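Local coordinates for protein transcriptional regulator Tm0710 (PDB 2A61) that probably binds DNA as a dimeric MarR-family transcriptional regulator, using winged helix-turn-helix domains to control gene expression in Thermotoga maritima, at residues 48-53 with 89-94. Residues are numbered along the deposited sequence; the frame is centred on the assembly and turned at random.
Sequences KRPGEL and YFLVIT
Arg-49 and Phe-90 meet because both carry CG opposite the carbonyl carbon (chi1 -52° in the arginine), and the arginine then runs extended from CG to NE along the phenylalanine ring. This is the winged helix-turn-helix of the MarR family: residues 48-49 lead into helix 50-57, and Lys-48 pairs with Leu-91 on strand 88-93 of the wing hairpin. Phe-90 CZ sits over the centre of the guanidinium, 3.6 Å from Arg-49 CZ, with the two planes 45° apart, so this is no parallel stack. Closer to the backbone, Arg-49 CG packs 3.6 Å from Phe-90 CE1. Beyond the ring, Arg-49 NH1 makes a salt bridge to Asp-82 on the other wing strand and also reaches Tyr-89 O through a water. With an alanine in place of Arg-49, Asp-82 would probably be left without its charged mate and Phe-90 without the guanidinium beside CZ and the CG beside CE1. The backbones join in a single antiparallel bridge, Lys-48 N to Leu-91 O at 3.1 Å and Leu-91 N to Lys-48 O at 2.8 Å. As the helix starts, Arg-49 N gives its hydrogen to Glu-52 OE1 (3.0 Å), meeting the carboxylate from above its plane. Tyr-89 has CG between its backbone N and carbonyl carbon (chi1 66°), which swings the ring back under Pro-50; Pro-50 CG lies 3.5 Å from Tyr-89 CZ. On the buried side, where Val-68 of helix 61-73 touches both leucines, Leu-53 CD1 meets Leu-91 CD1 at 3.7 Å, methyl to methyl.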
loop_
_atom_site.group_PDB
_atom_site.type_symbol
_atom_site.label_atom_id
_atom_site.label_comp_id
_atom_site.label_asym_id
_atom_site.label_seq_id
_atom_site.Cartn_x
_atom_site.Cartn_y
_atom_site.Cartn_z
ATOM N N LYS A 48 9.517 6.710 -15.447
ATOM C CA LYS A 48 8.497 5.773 -15.817
ATOM C C LYS A 48 7.802 6.267 -17.080
ATOM O O LYS A 48 7.497 7.475 -17.221
ATOM C CB LYS A 48 7.469 5.579 -14.684
ATOM C CG LYS A 48 7.976 4.975 -13.431
ATOM C CD LYS A 48 8.384 3.489 -13.702
ATOM C CE LYS A 48 8.845 2.780 -12.441
ATOM N NZ LYS A 48 9.176 1.326 -12.713
ATOM N N ARG A 49 7.518 5.320 -17.985
ATOM C CA ARG A 49 6.706 5.640 -19.177
ATOM C C ARG A 49 5.246 5.764 -18.731
ATOM O O ARG A 49 4.858 5.158 -17.726
ATOM C CB ARG A 49 6.815 4.507 -20.228
ATOM C CG ARG A 49 8.275 4.119 -20.579
ATOM C CD ARG A 49 8.309 2.994 -21.607
ATOM N NE ARG A 49 9.689 2.696 -22.060
ATOM C CZ ARG A 49 10.279 3.302 -23.091
ATOM N NH1 ARG A 49 9.657 4.273 -23.744
ATOM N NH2 ARG A 49 11.517 2.961 -23.465
ATOM N N PRO A 50 4.427 6.519 -19.491
ATOM C CA PRO A 50 3.022 6.661 -19.135
ATOM C C PRO A 50 2.277 5.331 -19.102
ATOM O O PRO A 50 1.465 5.137 -18.236
ATOM C CB PRO A 50 2.464 7.572 -20.243
ATOM C CG PRO A 50 3.617 8.278 -20.770
ATOM C CD PRO A 50 4.781 7.336 -20.677
ATOM N N GLY A 51 2.567 4.413 -20.037
ATOM C CA GLY A 51 2.052 3.046 -19.993
ATOM C C GLY A 51 2.386 2.255 -18.744
ATOM O O GLY A 51 1.549 1.511 -18.279
ATOM N N GLU A 52 3.613 2.390 -18.219
ATOM C CA GLU A 52 4.027 1.729 -16.967
ATOM C C GLU A 52 3.255 2.253 -15.736
ATOM O O GLU A 52 2.905 1.501 -14.811
ATOM C CB GLU A 52 5.530 1.933 -16.750
ATOM C CG GLU A 52 6.397 1.189 -17.828
ATOM C CD GLU A 52 7.906 1.492 -17.779
ATOM O OE1 GLU A 52 8.298 2.536 -17.244
ATOM O OE2 GLU A 52 8.714 0.695 -18.353
ATOM N N LEU A 53 2.983 3.548 -15.712
ATOM C CA LEU A 53 2.148 4.142 -14.651
ATOM C C LEU A 53 0.706 3.617 -14.699
ATOM O O LEU A 53 0.102 3.369 -13.667
ATOM C CB LEU A 53 2.176 5.675 -14.737
ATOM C CG LEU A 53 3.536 6.349 -14.498
ATOM C CD1 LEU A 53 3.411 7.923 -14.666
ATOM C CD2 LEU A 53 4.073 5.994 -13.120
ATOM N N TYR A 89 8.257 9.221 -24.232
ATOM C CA TYR A 89 8.860 10.049 -23.185
ATOM C C TYR A 89 8.753 9.365 -21.817
ATOM O O TYR A 89 7.996 8.416 -21.657
ATOM C CB TYR A 89 8.204 11.453 -23.130
ATOM C CG TYR A 89 6.755 11.452 -22.716
ATOM C CD1 TYR A 89 6.383 11.621 -21.382
ATOM C CD2 TYR A 89 5.742 11.302 -23.667
ATOM C CE1 TYR A 89 5.037 11.639 -21.012
ATOM C CE2 TYR A 89 4.417 11.329 -23.314
ATOM C CZ TYR A 89 4.059 11.493 -21.985
ATOM O OH TYR A 89 2.710 11.512 -21.658
ATOM N N PHE A 90 9.490 9.869 -20.836
ATOM C CA PHE A 90 9.458 9.348 -19.470
ATOM C C PHE A 90 9.035 10.478 -18.563
ATOM O O PHE A 90 9.353 11.646 -18.831
ATOM C CB PHE A 90 10.840 8.854 -18.981
ATOM C CG PHE A 90 11.343 7.588 -19.677
ATOM C CD1 PHE A 90 11.125 6.327 -19.120
ATOM C CD2 PHE A 90 12.062 7.683 -20.869
ATOM C CE1 PHE A 90 11.622 5.157 -19.763
ATOM C CE2 PHE A 90 12.551 6.527 -21.504
ATOM C CZ PHE A 90 12.325 5.283 -20.937
ATOM N N LEU A 91 8.305 10.128 -17.501
ATOM C CA LEU A 91 8.052 11.062 -16.405
ATOM C C LEU A 91 9.113 10.912 -15.342
ATOM O O LEU A 91 9.437 9.783 -14.929
ATOM C CB LEU A 91 6.627 10.864 -15.825
ATOM C CG LEU A 91 5.715 11.179 -17.043
ATOM C CD1 LEU A 91 4.564 10.226 -17.268
ATOM C CD2 LEU A 91 5.366 12.657 -17.141
ATOM N N VAL A 92 9.669 12.036 -14.923
ATOM C CA VAL A 92 10.715 12.046 -13.903
ATOM C C VAL A 92 10.316 12.986 -12.764
ATOM O O VAL A 92 9.539 13.890 -12.952
ATOM C CB VAL A 92 12.111 12.425 -14.461
ATOM C CG1 VAL A 92 12.642 11.314 -15.434
ATOM C CG2 VAL A 92 12.076 13.692 -15.231
ATOM N N ILE A 93 10.883 12.774 -11.583
ATOM C CA ILE A 93 10.478 13.549 -10.413
ATOM C C ILE A 93 11.360 14.793 -10.309
ATOM O O ILE A 93 12.524 14.784 -10.729
ATOM C CB ILE A 93 10.560 12.669 -9.122
ATOM C CG1 ILE A 93 9.779 13.259 -7.938
ATOM C CG2 ILE A 93 12.037 12.347 -8.751
ATOM C CD1 ILE A 93 9.447 12.241 -6.798
ATOM N N THR A 94 10.809 15.852 -9.743
ATOM C CA THR A 94 11.558 17.074 -9.476
ATOM C C THR A 94 11.981 17.103 -7.999
ATOM O O THR A 94 11.561 16.261 -7.219
ATOM C CB THR A 94 10.686 18.342 -9.733
ATOM O OG1 THR A 94 9.543 18.302 -8.892
ATOM C CG2 THR A 94 10.197 18.414 -11.169
HETATM O O HOH W 1 7.314 6.042 -23.039
#